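Arginyl-tRNA synthetase, putative (Plasmodium falciparum, PDB 5JLD) probably catalyses the ATP-dependent attachment of L-arginine to tRNA(Arg), as a class I aminoacyl-tRNA synthetase that works in protein synthesis. Local coordinates at residues T6-K12 with S118-I124; S160-V164 with E583-M587; V164-L168 with F526-L530; L453-R457 with N532-H536; H518-F522 with Y541-L545. All blocks are in the same frame, centred on the assembly; numbering follows the deposited sequence.

Interaction 1: residues T6-K12 with S118-I124; sequences TMECITK and SININDI
Thr6 turns OG1 between its backbone N and carbonyl carbon (chi1 60°), which directs the hydroxyl toward Asp123 and leaves CG2 lying against Ser118 CB. Asp123, with CG anti to its own carbonyl carbon (chi1 -62°), sends OD2 to the same place, but the two oxygens do not bond directly; a single water joins them. That water accepts from Thr6 OG1 at 2.9 Å and from Asn120 N at 2.7 Å, and it donates to Asp123 OD2 at 2.7 Å and to Met7 O at 2.9 Å. Two bonds received and two given make up a full set of four, consistent with a well-ordered water built into the joint. Beside it the backbones meet directly: Met7 N donates to Ser118 O at 3.1 Å and 160°.

Farther along, Cys9 CB rests on Asp123 O at 3.4 Å and on Ile124 CG2. Lys12 lays CD beside that same carbonyl oxygen at 3.4 Å, so aliphatic carbons of two residues flank the peptide. Met7, Ile119 and Ile124 reach beyond the pair into helices 510-520 and 522-532. Thus the lead-in to helix 10-25, with Cys9 at its N-cap position, is pinned to the Asx turn at Asn120 and the short 3-10 segment 121-123 that it introduces, near the start of the class I catalytic region.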
# COMPACT_ATOMS: atom_id res chain seq x y z
N THR A 6 21.66 -6.65 -2.09
CA THR A 6 20.29 -6.33 -2.41
C THR A 6 19.96 -6.50 -3.89
O THR A 6 20.80 -6.25 -4.76
CB THR A 6 19.96 -4.90 -1.98
OG1 THR A 6 20.82 -3.99 -2.66
CG2 THR A 6 20.16 -4.75 -0.48
N MET A 7 18.72 -6.91 -4.15
CA MET A 7 18.21 -7.16 -5.49
C MET A 7 18.35 -5.95 -6.40
O MET A 7 18.14 -4.80 -5.99
CB MET A 7 16.73 -7.57 -5.45
CG MET A 7 16.41 -8.80 -4.60
SD MET A 7 14.68 -9.31 -4.77
CE MET A 7 14.63 -9.97 -6.44
N GLU A 8 18.72 -6.22 -7.64
CA GLU A 8 18.80 -5.21 -8.68
C GLU A 8 17.40 -4.88 -9.16
O GLU A 8 16.53 -5.77 -9.24
CB GLU A 8 19.66 -5.74 -9.84
CG GLU A 8 20.41 -4.70 -10.62
CD GLU A 8 21.39 -5.30 -11.63
OE1 GLU A 8 21.37 -6.54 -11.87
OE2 GLU A 8 22.18 -4.51 -12.19
N CYS A 9 17.16 -3.62 -9.51
CA CYS A 9 15.89 -3.27 -10.13
C CYS A 9 16.02 -3.42 -11.65
O CYS A 9 16.58 -2.55 -12.31
CB CYS A 9 15.43 -1.85 -9.77
SG CYS A 9 13.87 -1.37 -10.59
N ILE A 10 15.47 -4.50 -12.19
CA ILE A 10 15.71 -4.85 -13.59
C ILE A 10 15.09 -3.85 -14.59
O ILE A 10 15.73 -3.49 -15.58
CB ILE A 10 15.21 -6.27 -13.89
CG1 ILE A 10 16.06 -7.29 -13.11
CG2 ILE A 10 15.24 -6.56 -15.38
CD1 ILE A 10 15.60 -8.73 -13.29
N THR A 11 13.86 -3.41 -14.34
CA THR A 11 13.25 -2.42 -15.23
C THR A 11 14.15 -1.18 -15.41
O THR A 11 14.24 -0.65 -16.51
CB THR A 11 11.85 -1.97 -14.72
OG1 THR A 11 10.93 -3.06 -14.84
CG2 THR A 11 11.32 -0.81 -15.53
N LYS A 12 14.81 -0.74 -14.33
CA LYS A 12 15.65 0.46 -14.36
C LYS A 12 16.96 0.18 -15.05
O LYS A 12 17.50 1.03 -15.76
CB LYS A 12 15.93 1.00 -12.95
CG LYS A 12 14.89 1.97 -12.39
CD LYS A 12 15.38 2.59 -11.06
CE LYS A 12 16.31 3.78 -11.30
NZ LYS A 12 15.53 5.01 -11.60
N SER A 118 16.02 -8.58 0.03
CA SER A 118 16.22 -7.20 0.49
C SER A 118 16.27 -6.26 -0.70
O SER A 118 16.70 -6.63 -1.79
CB SER A 118 17.52 -7.08 1.29
OG SER A 118 17.72 -8.23 2.08
N ILE A 119 15.82 -5.02 -0.48
CA ILE A 119 15.76 -4.04 -1.55
C ILE A 119 16.18 -2.69 -1.02
O ILE A 119 15.53 -2.12 -0.14
CB ILE A 119 14.33 -3.93 -2.15
CG1 ILE A 119 13.95 -5.18 -2.92
CG2 ILE A 119 14.20 -2.69 -3.07
CD1 ILE A 119 12.47 -5.13 -3.43
N ASN A 120 17.27 -2.16 -1.56
CA ASN A 120 17.67 -0.82 -1.21
C ASN A 120 16.85 0.21 -1.96
O ASN A 120 16.85 0.23 -3.20
CB ASN A 120 19.15 -0.61 -1.50
CG ASN A 120 19.68 0.63 -0.81
OD1 ASN A 120 19.27 1.75 -1.12
ND2 ASN A 120 20.57 0.42 0.16
N ILE A 121 16.17 1.08 -1.24
CA ILE A 121 15.30 2.06 -1.88
C ILE A 121 16.04 2.99 -2.88
O ILE A 121 15.44 3.46 -3.85
CB ILE A 121 14.57 2.92 -0.83
CG1 ILE A 121 13.42 3.72 -1.48
CG2 ILE A 121 15.55 3.82 -0.05
CD1 ILE A 121 12.41 4.30 -0.46
N ASN A 122 17.33 3.23 -2.64
CA ASN A 122 18.16 4.01 -3.56
C ASN A 122 18.10 3.45 -5.00
O ASN A 122 18.17 4.20 -5.99
CB ASN A 122 19.61 4.05 -3.06
CG ASN A 122 19.79 4.92 -1.80
OD1 ASN A 122 19.01 5.85 -1.55
ND2 ASN A 122 20.80 4.60 -0.99
N ASP A 123 17.93 2.14 -5.11
CA ASP A 123 17.91 1.48 -6.42
C ASP A 123 16.54 1.49 -7.08
O ASP A 123 16.42 1.06 -8.23
CB ASP A 123 18.40 0.04 -6.28
CG ASP A 123 19.81 -0.06 -5.80
OD1 ASP A 123 20.64 0.77 -6.22
OD2 ASP A 123 20.10 -0.97 -4.99
N ILE A 124 15.50 1.95 -6.38
CA ILE A 124 14.19 1.94 -7.04
C ILE A 124 13.59 3.34 -7.15
O ILE A 124 12.38 3.50 -7.34
CB ILE A 124 13.19 1.03 -6.33
CG1 ILE A 124 13.08 1.38 -4.84
CG2 ILE A 124 13.58 -0.44 -6.52
CD1 ILE A 124 11.91 0.68 -4.17
O HOH W 1 18.46 -2.81 -3.88

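Interaction 2: residues S160-V164 with E583-M587; sequences SICRV and ELLGM
Ser160 and Arg163, one turn apart on helix 149-167, grip the C-terminal end of helix 564-584, which closes in a Schellman motif: Gly586 has left helical geometry at phi 87°, and its N bonds back to Glu583 O. The inner part is compact. Ser160 OG, anti to its backbone N, donates to Leu584 O at 2.8 Å, from a position tilted 27° from the carbonyl plane, which satisfies a buried carbonyl at the helix end; Ser160 CA also comes within 3.6 Å of that oxygen in a CA-H...O contact. Leu584 begins by pointing away from helix 149-167, yet its CD2 branch returns to lie 3.6 Å from Arg163 O and also reaches Val164 CA, more loosely. Leu585 CD2 completes this side against Ser160 OG.

The outer part, around Arg163, is only partly buried and is bridged by water. The arginine runs extended from CG to NE across the end of the helix, and NE is held by a salt bridge with Asp159 on its own helix. NH1 makes a weak bond to Glu583 O, bent to 129°, and meets a water in the guanidinium plane at 2.9 Å; this water in turn donates to Met587 O at 2.8 Å. Over the centre of one guanidinium face sits Gly586 CA, 3.6 Å from Arg163 CZ.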
# COMPACT_ATOMS: atom_id res chain seq x y z
N SER A 160 -0.97 -1.74 4.57
CA SER A 160 -0.11 -2.33 3.53
C SER A 160 0.99 -1.37 3.07
O SER A 160 2.17 -1.73 3.00
CB SER A 160 -0.93 -2.81 2.32
OG SER A 160 -0.13 -3.70 1.55
N ILE A 161 0.60 -0.13 2.77
CA ILE A 161 1.59 0.88 2.38
C ILE A 161 2.70 1.08 3.44
O ILE A 161 3.92 1.13 3.11
CB ILE A 161 0.87 2.22 2.09
CG1 ILE A 161 0.02 2.05 0.82
CG2 ILE A 161 1.89 3.39 1.96
CD1 ILE A 161 -0.99 3.16 0.53
N CYS A 162 2.29 1.14 4.71
CA CYS A 162 3.27 1.28 5.78
C CYS A 162 4.23 0.09 5.79
O CYS A 162 5.43 0.26 5.95
CB CYS A 162 2.59 1.39 7.14
SG CYS A 162 1.68 2.96 7.33
N ARG A 163 3.68 -1.11 5.68
CA ARG A 163 4.48 -2.31 5.72
C ARG A 163 5.47 -2.28 4.54
O ARG A 163 6.60 -2.75 4.68
CB ARG A 163 3.60 -3.56 5.67
CG ARG A 163 2.74 -3.83 6.89
CD ARG A 163 2.26 -5.30 6.92
NE ARG A 163 1.26 -5.54 7.96
CZ ARG A 163 1.04 -6.72 8.55
NH1 ARG A 163 1.75 -7.79 8.19
NH2 ARG A 163 0.10 -6.84 9.49
N VAL A 164 5.05 -1.71 3.41
CA VAL A 164 5.94 -1.59 2.26
C VAL A 164 7.12 -0.71 2.62
O VAL A 164 8.27 -1.11 2.44
CB VAL A 164 5.22 -1.03 1.01
CG1 VAL A 164 6.23 -0.54 -0.01
CG2 VAL A 164 4.31 -2.10 0.40
N GLU A 583 2.83 -11.17 3.96
CA GLU A 583 3.01 -10.26 5.09
C GLU A 583 2.89 -8.79 4.69
O GLU A 583 2.29 -8.01 5.41
CB GLU A 583 4.36 -10.51 5.74
CG GLU A 583 4.42 -11.82 6.49
CD GLU A 583 5.83 -12.17 6.92
OE1 GLU A 583 6.78 -11.54 6.40
OE2 GLU A 583 5.99 -13.08 7.76
N LEU A 584 3.46 -8.42 3.55
CA LEU A 584 3.38 -7.04 3.10
C LEU A 584 1.93 -6.63 2.86
O LEU A 584 1.58 -5.45 2.96
CB LEU A 584 4.21 -6.84 1.82
CG LEU A 584 5.74 -6.89 1.93
CD1 LEU A 584 6.37 -6.80 0.55
CD2 LEU A 584 6.31 -5.81 2.85
N LEU A 585 1.08 -7.60 2.56
CA LEU A 585 -0.33 -7.33 2.29
C LEU A 585 -1.17 -7.49 3.55
O LEU A 585 -2.39 -7.35 3.51
CB LEU A 585 -0.84 -8.26 1.18
CG LEU A 585 -0.29 -7.97 -0.23
CD1 LEU A 585 -0.58 -9.13 -1.15
CD2 LEU A 585 -0.88 -6.69 -0.80
N GLY A 586 -0.51 -7.80 4.66
CA GLY A 586 -1.17 -7.96 5.95
C GLY A 586 -1.72 -9.35 6.20
O GLY A 586 -2.50 -9.56 7.14
N MET A 587 -1.32 -10.32 5.38
CA MET A 587 -1.80 -11.69 5.57
C MET A 587 -0.86 -12.46 6.50
O MET A 587 0.30 -12.09 6.66
CB MET A 587 -1.95 -12.40 4.22
CG MET A 587 -2.85 -11.67 3.21
SD MET A 587 -2.75 -12.27 1.49
CE MET A 587 -3.13 -14.01 1.68
O HOH W 2 1.48 -10.61 8.71

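Interaction 3: residues V164-L168 with F526-L530; sequences VFEFL and FYYIL
The ring of Phe526 organises this contact: over one face lies Phe167 CE2, while Val164 CG1 sits at its edge, in the ring plane, 3.8 Å from Phe526 CD1. The two phenylalanine rings are neither stacked nor perpendicular. Their centroids are 5.2 Å apart and their planes inclined by 33°, and the closest approach is Phe167 CE2 to Phe526 CZ at 3.7 Å. Phe167 reaches this position because its CG is anti to the backbone N (chi1 167°), which swings the ring toward helix 522-532. Leu168 CD1 approaches the Phe526 ring from an oblique direction, 4.1 Å from CD1 of that ring.

A second group of contacts centres on Leu530, one turn beyond Phe526. Its CD2 branch comes back toward helix 149-167 and lies 3.6 Å from Phe165 CE1, with Phe165 CZ close behind; Leu168 CD1 approaches the same methyl and so joins the two groups. The CA atoms of Val164 and Phe526 are 8.0 Å apart, a gap bridged by hydrocarbon side chains. Beyond the pair, Leu584 of helix 564-584 touches both Phe167 and Phe526, Phe522 meets Phe526 edge-to-face, Ile119 touches the Phe526 ring and Ile124 its CB, and Phe165 packs on Thr172 of strand 171-176, so the end of helix 149-167 is wedged between the parallel sheet and the helices of the DALR region.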
# COMPACT_ATOMS: atom_id res chain seq x y z
N VAL A 164 5.05 -1.71 3.41
CA VAL A 164 5.94 -1.59 2.26
C VAL A 164 7.12 -0.71 2.62
O VAL A 164 8.27 -1.11 2.44
CB VAL A 164 5.22 -1.03 1.01
CG1 VAL A 164 6.23 -0.54 -0.01
CG2 VAL A 164 4.31 -2.10 0.40
N PHE A 165 6.85 0.47 3.18
CA PHE A 165 7.98 1.35 3.55
C PHE A 165 8.88 0.77 4.66
O PHE A 165 10.11 0.96 4.63
CB PHE A 165 7.46 2.73 3.95
CG PHE A 165 7.06 3.56 2.77
CD1 PHE A 165 8.03 4.12 1.95
CD2 PHE A 165 5.73 3.75 2.46
CE1 PHE A 165 7.67 4.88 0.88
CE2 PHE A 165 5.37 4.51 1.38
CZ PHE A 165 6.34 5.08 0.59
N GLU A 166 8.28 0.05 5.60
CA GLU A 166 9.05 -0.59 6.67
C GLU A 166 9.94 -1.72 6.08
O GLU A 166 11.07 -1.96 6.54
CB GLU A 166 8.10 -1.11 7.77
CG GLU A 166 7.45 0.07 8.56
CD GLU A 166 6.14 -0.26 9.30
OE1 GLU A 166 5.64 -1.40 9.21
OE2 GLU A 166 5.60 0.65 9.97
N PHE A 167 9.44 -2.41 5.06
CA PHE A 167 10.26 -3.39 4.35
C PHE A 167 11.48 -2.70 3.72
O PHE A 167 12.60 -3.18 3.84
CB PHE A 167 9.45 -4.10 3.29
CG PHE A 167 10.29 -4.90 2.33
CD1 PHE A 167 10.93 -6.04 2.76
CD2 PHE A 167 10.40 -4.52 1.00
CE1 PHE A 167 11.72 -6.79 1.87
CE2 PHE A 167 11.17 -5.26 0.12
CZ PHE A 167 11.83 -6.40 0.56
N LEU A 168 11.24 -1.56 3.09
CA LEU A 168 12.30 -0.71 2.53
C LEU A 168 13.10 0.06 3.61
O LEU A 168 13.87 0.95 3.28
CB LEU A 168 11.69 0.27 1.50
CG LEU A 168 11.06 -0.46 0.30
CD1 LEU A 168 10.30 0.46 -0.65
CD2 LEU A 168 12.16 -1.21 -0.44
N PHE A 526 7.97 -2.46 -6.40
CA PHE A 526 8.20 -1.38 -5.45
C PHE A 526 8.51 -0.09 -6.19
O PHE A 526 8.00 0.99 -5.84
CB PHE A 526 9.32 -1.76 -4.49
CG PHE A 526 8.95 -2.90 -3.61
CD1 PHE A 526 8.27 -2.68 -2.41
CD2 PHE A 526 9.22 -4.21 -3.99
CE1 PHE A 526 7.90 -3.75 -1.60
CE2 PHE A 526 8.84 -5.28 -3.19
CZ PHE A 526 8.19 -5.05 -2.00
N TYR A 527 9.31 -0.22 -7.25
CA TYR A 527 9.59 0.91 -8.13
C TYR A 527 8.29 1.59 -8.58
O TYR A 527 8.18 2.83 -8.53
CB TYR A 527 10.40 0.44 -9.34
CG TYR A 527 10.52 1.44 -10.46
CD1 TYR A 527 11.34 2.56 -10.33
CD2 TYR A 527 9.82 1.27 -11.65
CE1 TYR A 527 11.47 3.49 -11.37
CE2 TYR A 527 9.95 2.18 -12.70
CZ TYR A 527 10.77 3.28 -12.55
OH TYR A 527 10.88 4.19 -13.57
N TYR A 528 7.30 0.82 -8.99
CA TYR A 528 6.07 1.47 -9.43
C TYR A 528 5.14 1.90 -8.27
O TYR A 528 4.46 2.93 -8.36
CB TYR A 528 5.34 0.58 -10.42
CG TYR A 528 5.95 0.66 -11.81
CD1 TYR A 528 5.91 1.84 -12.54
CD2 TYR A 528 6.57 -0.45 -12.39
CE1 TYR A 528 6.47 1.92 -13.82
CE2 TYR A 528 7.12 -0.38 -13.67
CZ TYR A 528 7.06 0.81 -14.38
OH TYR A 528 7.61 0.90 -15.64
N ILE A 529 5.12 1.14 -7.18
CA ILE A 529 4.31 1.51 -6.02
C ILE A 529 4.71 2.89 -5.49
O ILE A 529 3.86 3.74 -5.23
CB ILE A 529 4.42 0.48 -4.90
CG1 ILE A 529 3.49 -0.70 -5.19
CG2 ILE A 529 4.01 1.08 -3.57
CD1 ILE A 529 3.44 -1.74 -4.09
N LEU A 530 6.01 3.12 -5.37
CA LEU A 530 6.48 4.42 -4.91
C LEU A 530 5.94 5.55 -5.79
O LEU A 530 5.73 6.68 -5.33
CB LEU A 530 8.01 4.46 -4.90
CG LEU A 530 8.76 3.60 -3.89
CD1 LEU A 530 10.25 3.91 -3.97
CD2 LEU A 530 8.23 3.80 -2.46

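Interaction 4: residues L453-R457 with N532-H536; sequences LKQHR and NMLVH
Arg457 crosses Leu534 at about a right angle, and its side chain can be followed outward from CB. CG stands between the backbone N and the carbonyl carbon (chi1 52°), which carries it to 4.1 Å from Leu534 CD2. CD is loosely near both that methyl and Met533 O. NE makes a weak bond to Gly379 O of strand 374-380, while CZ lies 3.7 Å from Leu534 CD2, which covers one guanidinium face toward its rim. At the tip, NH1 serves two carbonyls at the edge of the group: Asn532 O at 2.8 Å and 150°, in that carbonyl's plane, and Met533 O at 2.9 Å in a weak bond bent to 136°. An Asx turn, Leu534 N to Asn532 OD1 at 3.0 Å, helps set the chain that presents them.

At the other end of the contact, His536 takes the hydrogen of His456 CA over its ring face, in a CH-pi contact with 4.0 Å from CA to the ring centroid. Water bridges His536 ND1 and N to Arg457 N. His536 CA also approaches Leu453 O at 3.1 Å, and Leu453 CD2 packs on Val535 CG2 at 3.9 Å.

Both acceptors of NH1 lie where helix 522-532 gives way to the loop. Carbonyls at a helix C-terminus carry partial negative charge, so the positive guanidinium probably interacts favourably with this end of the helix.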
# COMPACT_ATOMS: atom_id res chain seq x y z
N LEU A 453 -7.39 -5.80 -1.22
CA LEU A 453 -6.19 -5.22 -1.84
C LEU A 453 -5.98 -5.68 -3.28
O LEU A 453 -5.29 -5.01 -4.03
CB LEU A 453 -4.94 -5.54 -1.01
CG LEU A 453 -4.92 -4.87 0.38
CD1 LEU A 453 -3.58 -5.10 1.10
CD2 LEU A 453 -5.21 -3.37 0.27
N LYS A 454 -6.60 -6.79 -3.69
CA LYS A 454 -6.45 -7.25 -5.08
C LYS A 454 -7.23 -6.36 -6.05
O LYS A 454 -6.93 -6.31 -7.23
CB LYS A 454 -6.88 -8.71 -5.23
CG LYS A 454 -8.39 -8.92 -5.25
CD LYS A 454 -8.73 -10.31 -5.73
CE LYS A 454 -10.23 -10.48 -5.93
NZ LYS A 454 -10.54 -11.76 -6.61
N GLN A 455 -8.24 -5.65 -5.54
CA GLN A 455 -9.01 -4.71 -6.35
C GLN A 455 -8.20 -3.45 -6.61
O GLN A 455 -7.47 -3.01 -5.72
CB GLN A 455 -10.32 -4.32 -5.65
CG GLN A 455 -10.96 -5.39 -4.77
CD GLN A 455 -11.74 -6.42 -5.57
OE1 GLN A 455 -12.08 -6.19 -6.73
NE2 GLN A 455 -12.04 -7.56 -4.94
N HIS A 456 -8.33 -2.87 -7.79
CA HIS A 456 -7.86 -1.50 -7.98
C HIS A 456 -8.50 -0.65 -6.87
O HIS A 456 -9.72 -0.73 -6.66
CB HIS A 456 -8.23 -0.97 -9.37
CG HIS A 456 -7.53 0.31 -9.75
ND1 HIS A 456 -7.69 1.49 -9.05
CD2 HIS A 456 -6.70 0.59 -10.78
CE1 HIS A 456 -6.97 2.44 -9.62
NE2 HIS A 456 -6.36 1.92 -10.68
N ARG A 457 -7.70 0.12 -6.15
CA ARG A 457 -8.19 0.83 -4.96
C ARG A 457 -9.32 1.77 -5.35
O ARG A 457 -10.30 1.92 -4.62
CB ARG A 457 -7.05 1.59 -4.26
CG ARG A 457 -6.26 2.49 -5.21
CD ARG A 457 -5.28 3.40 -4.50
NE ARG A 457 -5.23 4.72 -5.11
CZ ARG A 457 -4.13 5.30 -5.57
NH1 ARG A 457 -2.97 4.68 -5.47
NH2 ARG A 457 -4.18 6.51 -6.12
N ASN A 532 2.94 5.37 -7.84
CA ASN A 532 1.49 5.52 -7.98
C ASN A 532 0.67 4.91 -6.84
O ASN A 532 -0.56 5.03 -6.83
CB ASN A 532 1.03 4.93 -9.34
CG ASN A 532 1.42 3.46 -9.54
OD1 ASN A 532 1.50 2.68 -8.58
ND2 ASN A 532 1.64 3.08 -10.79
N MET A 533 1.34 4.25 -5.89
CA MET A 533 0.66 3.64 -4.74
C MET A 533 -0.44 2.66 -5.10
O MET A 533 -1.38 2.49 -4.34
CB MET A 533 0.07 4.74 -3.83
CG MET A 533 1.11 5.52 -3.05
SD MET A 533 2.04 4.48 -1.93
CE MET A 533 3.65 5.27 -2.10
N LEU A 534 -0.33 1.99 -6.25
CA LEU A 534 -1.32 0.98 -6.59
C LEU A 534 -0.86 -0.39 -6.09
O LEU A 534 -0.14 -1.12 -6.79
CB LEU A 534 -1.59 0.96 -8.10
CG LEU A 534 -2.01 2.32 -8.68
CD1 LEU A 534 -2.01 2.31 -10.22
CD2 LEU A 534 -3.38 2.73 -8.14
N VAL A 535 -1.29 -0.74 -4.87
CA VAL A 535 -0.80 -1.93 -4.20
C VAL A 535 -1.44 -3.21 -4.74
O VAL A 535 -0.97 -4.32 -4.42
CB VAL A 535 -1.04 -1.87 -2.66
CG1 VAL A 535 -0.74 -0.46 -2.10
CG2 VAL A 535 -2.46 -2.29 -2.34
N HIS A 536 -2.51 -3.09 -5.53
CA HIS A 536 -3.10 -4.29 -6.13
C HIS A 536 -2.06 -4.97 -7.05
O HIS A 536 -2.04 -6.20 -7.18
CB HIS A 536 -4.40 -3.98 -6.87
CG HIS A 536 -4.23 -3.25 -8.17
ND1 HIS A 536 -4.22 -1.86 -8.25
CD2 HIS A 536 -4.10 -3.69 -9.44
CE1 HIS A 536 -4.07 -1.50 -9.51
NE2 HIS A 536 -4.00 -2.59 -10.25
O HOH W 3 -4.55 -0.58 -5.68

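Interaction 5: residues H518-F522 with Y541-L545; sequences HILKF and YMYDL
Within the DALR anticodon-binding region, the end of helix 510-520 packs on helix 536-556, with His518 opposite Leu545 and Phe522 opposite Tyr541. His518 and Tyr541 are tied together twice in a reciprocal exchange. Tyr541 OH donates to His518 O at 2.8 Å, and His518 NE2 donates to Tyr541 O at 3.0 Å; the second bond is nearly straight at 169°, with the oxygen close to the imidazole plane. In both residues CG is anti to the backbone N, and the side chains slide past each other in opposite directions, each tip reaching the other's backbone.

The rings between these two bonds form an offset stack, centroids 4.4 Å apart and planes at 14°. With Phe522 they make an aromatic cluster at the junction of helices 510-520 and 522-532 with helix 536-556. Phe522 adds an oblique contact, its CD1 3.4 Å from Tyr541 CE2, and its side chain also touches Cys581 of helix 564-584. At the edge of the tyrosine ring lies Lys521 CB, whose chain then runs away to a cation-pi contact with Tyr37.

Both carbonyls do double duty. Tyr541 O also accepts the helical bond from Leu545 N at 2.7 Å. His518 O takes Lys521 N at 3.0 Å as well, the two donors arriving from opposite faces of its plane. Asp544 CB rests 3.4 Å from His518 CE1.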
# COMPACT_ATOMS: atom_id res chain seq x y z
N HIS A 518 10.16 -14.18 -12.79
CA HIS A 518 9.13 -13.57 -12.00
C HIS A 518 9.68 -13.17 -10.62
O HIS A 518 9.43 -12.06 -10.15
CB HIS A 518 7.93 -14.48 -11.85
CG HIS A 518 6.71 -13.74 -11.38
ND1 HIS A 518 6.02 -12.86 -12.19
CD2 HIS A 518 6.09 -13.72 -10.17
CE1 HIS A 518 5.00 -12.35 -11.51
NE2 HIS A 518 5.03 -12.85 -10.28
N ILE A 519 10.45 -14.06 -10.01
CA ILE A 519 11.08 -13.74 -8.75
C ILE A 519 11.94 -12.48 -8.86
O ILE A 519 11.87 -11.60 -8.00
CB ILE A 519 11.95 -14.90 -8.26
CG1 ILE A 519 11.05 -16.08 -7.88
CG2 ILE A 519 12.82 -14.47 -7.10
CD1 ILE A 519 11.82 -17.40 -7.71
N LEU A 520 12.71 -12.35 -9.93
CA LEU A 520 13.59 -11.18 -10.05
C LEU A 520 12.84 -9.90 -10.45
O LEU A 520 13.43 -8.82 -10.47
CB LEU A 520 14.71 -11.47 -11.06
CG LEU A 520 15.68 -12.58 -10.63
CD1 LEU A 520 16.56 -12.97 -11.81
CD2 LEU A 520 16.51 -12.14 -9.41
N LYS A 521 11.55 -10.02 -10.79
CA LYS A 521 10.74 -8.82 -11.08
C LYS A 521 10.31 -8.05 -9.82
O LYS A 521 9.82 -6.93 -9.92
CB LYS A 521 9.49 -9.19 -11.87
CG LYS A 521 9.74 -9.63 -13.32
CD LYS A 521 8.40 -9.81 -14.03
CE LYS A 521 8.58 -10.21 -15.48
NZ LYS A 521 7.24 -10.37 -16.12
N PHE A 522 10.47 -8.67 -8.65
CA PHE A 522 9.97 -8.14 -7.38
C PHE A 522 10.31 -6.64 -7.18
O PHE A 522 9.41 -5.86 -6.90
CB PHE A 522 10.52 -9.01 -6.22
CG PHE A 522 9.81 -8.81 -4.90
CD1 PHE A 522 8.43 -8.80 -4.84
CD2 PHE A 522 10.53 -8.66 -3.72
CE1 PHE A 522 7.77 -8.64 -3.62
CE2 PHE A 522 9.89 -8.50 -2.50
CZ PHE A 522 8.50 -8.49 -2.45
N TYR A 541 1.07 -9.58 -8.37
CA TYR A 541 2.40 -10.15 -8.48
C TYR A 541 2.40 -11.45 -7.73
O TYR A 541 2.89 -12.50 -8.22
CB TYR A 541 3.45 -9.19 -7.90
CG TYR A 541 4.82 -9.80 -7.80
CD1 TYR A 541 5.69 -9.79 -8.89
CD2 TYR A 541 5.25 -10.41 -6.62
CE1 TYR A 541 6.95 -10.34 -8.80
CE2 TYR A 541 6.51 -10.98 -6.53
CZ TYR A 541 7.36 -10.94 -7.63
OH TYR A 541 8.62 -11.50 -7.57
N MET A 542 1.76 -11.40 -6.56
CA MET A 542 1.83 -12.51 -5.64
C MET A 542 1.08 -13.65 -6.26
O MET A 542 1.56 -14.78 -6.27
CB MET A 542 1.26 -12.13 -4.27
CG MET A 542 1.44 -13.24 -3.26
SD MET A 542 0.78 -12.84 -1.63
CE MET A 542 -0.94 -12.55 -2.05
N TYR A 543 -0.09 -13.32 -6.79
CA TYR A 543 -0.92 -14.32 -7.44
C TYR A 543 -0.10 -14.94 -8.56
O TYR A 543 -0.03 -16.17 -8.70
CB TYR A 543 -2.22 -13.70 -7.98
CG TYR A 543 -3.16 -14.71 -8.61
CD1 TYR A 543 -3.97 -15.52 -7.82
CD2 TYR A 543 -3.25 -14.84 -9.99
CE1 TYR A 543 -4.83 -16.44 -8.38
CE2 TYR A 543 -4.11 -15.78 -10.57
CZ TYR A 543 -4.90 -16.57 -9.76
OH TYR A 543 -5.76 -17.49 -10.30
N ASP A 544 0.59 -14.10 -9.33
CA ASP A 544 1.26 -14.65 -10.50
C ASP A 544 2.35 -15.55 -9.98
O ASP A 544 2.56 -16.64 -10.53
CB ASP A 544 1.77 -13.55 -11.43
CG ASP A 544 0.63 -12.75 -12.05
OD1 ASP A 544 -0.54 -13.21 -11.98
OD2 ASP A 544 0.88 -11.66 -12.61
N LEU A 545 2.96 -15.17 -8.84
CA LEU A 545 4.04 -15.98 -8.31
C LEU A 545 3.52 -17.39 -8.08
O LEU A 545 4.15 -18.38 -8.49
CB LEU A 545 4.59 -15.39 -7.03
CG LEU A 545 5.64 -16.24 -6.32
CD1 LEU A 545 6.83 -16.50 -7.24
CD2 LEU A 545 6.09 -15.54 -5.03

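Overall arrangement
Interactions 2 and 3 share Val164 and lie 10 Å apart between centres; Leu584 CD1 meets Phe526 CZ at 3.6 Å, so one apolar core serves both. Interaction 1 meets that core through Ile119 of its 118-124 segment: Ile119 CD1 is 3.4 Å from Phe526 CD2, and Met7 CE reaches Ile519 O of interaction 5 at 3.6 Å. Interaction 4 touches interaction 2 through Ser160 CB and Leu453 CD1, 3.7 Å apart, but stays about 9 Å from interaction 1 at nearest atoms. HVGH, the class I HIGH-type signature, lies at the start of helix 149-167; interactions 2 and 3 involve the other end of that helix, away from the presumed ATP site.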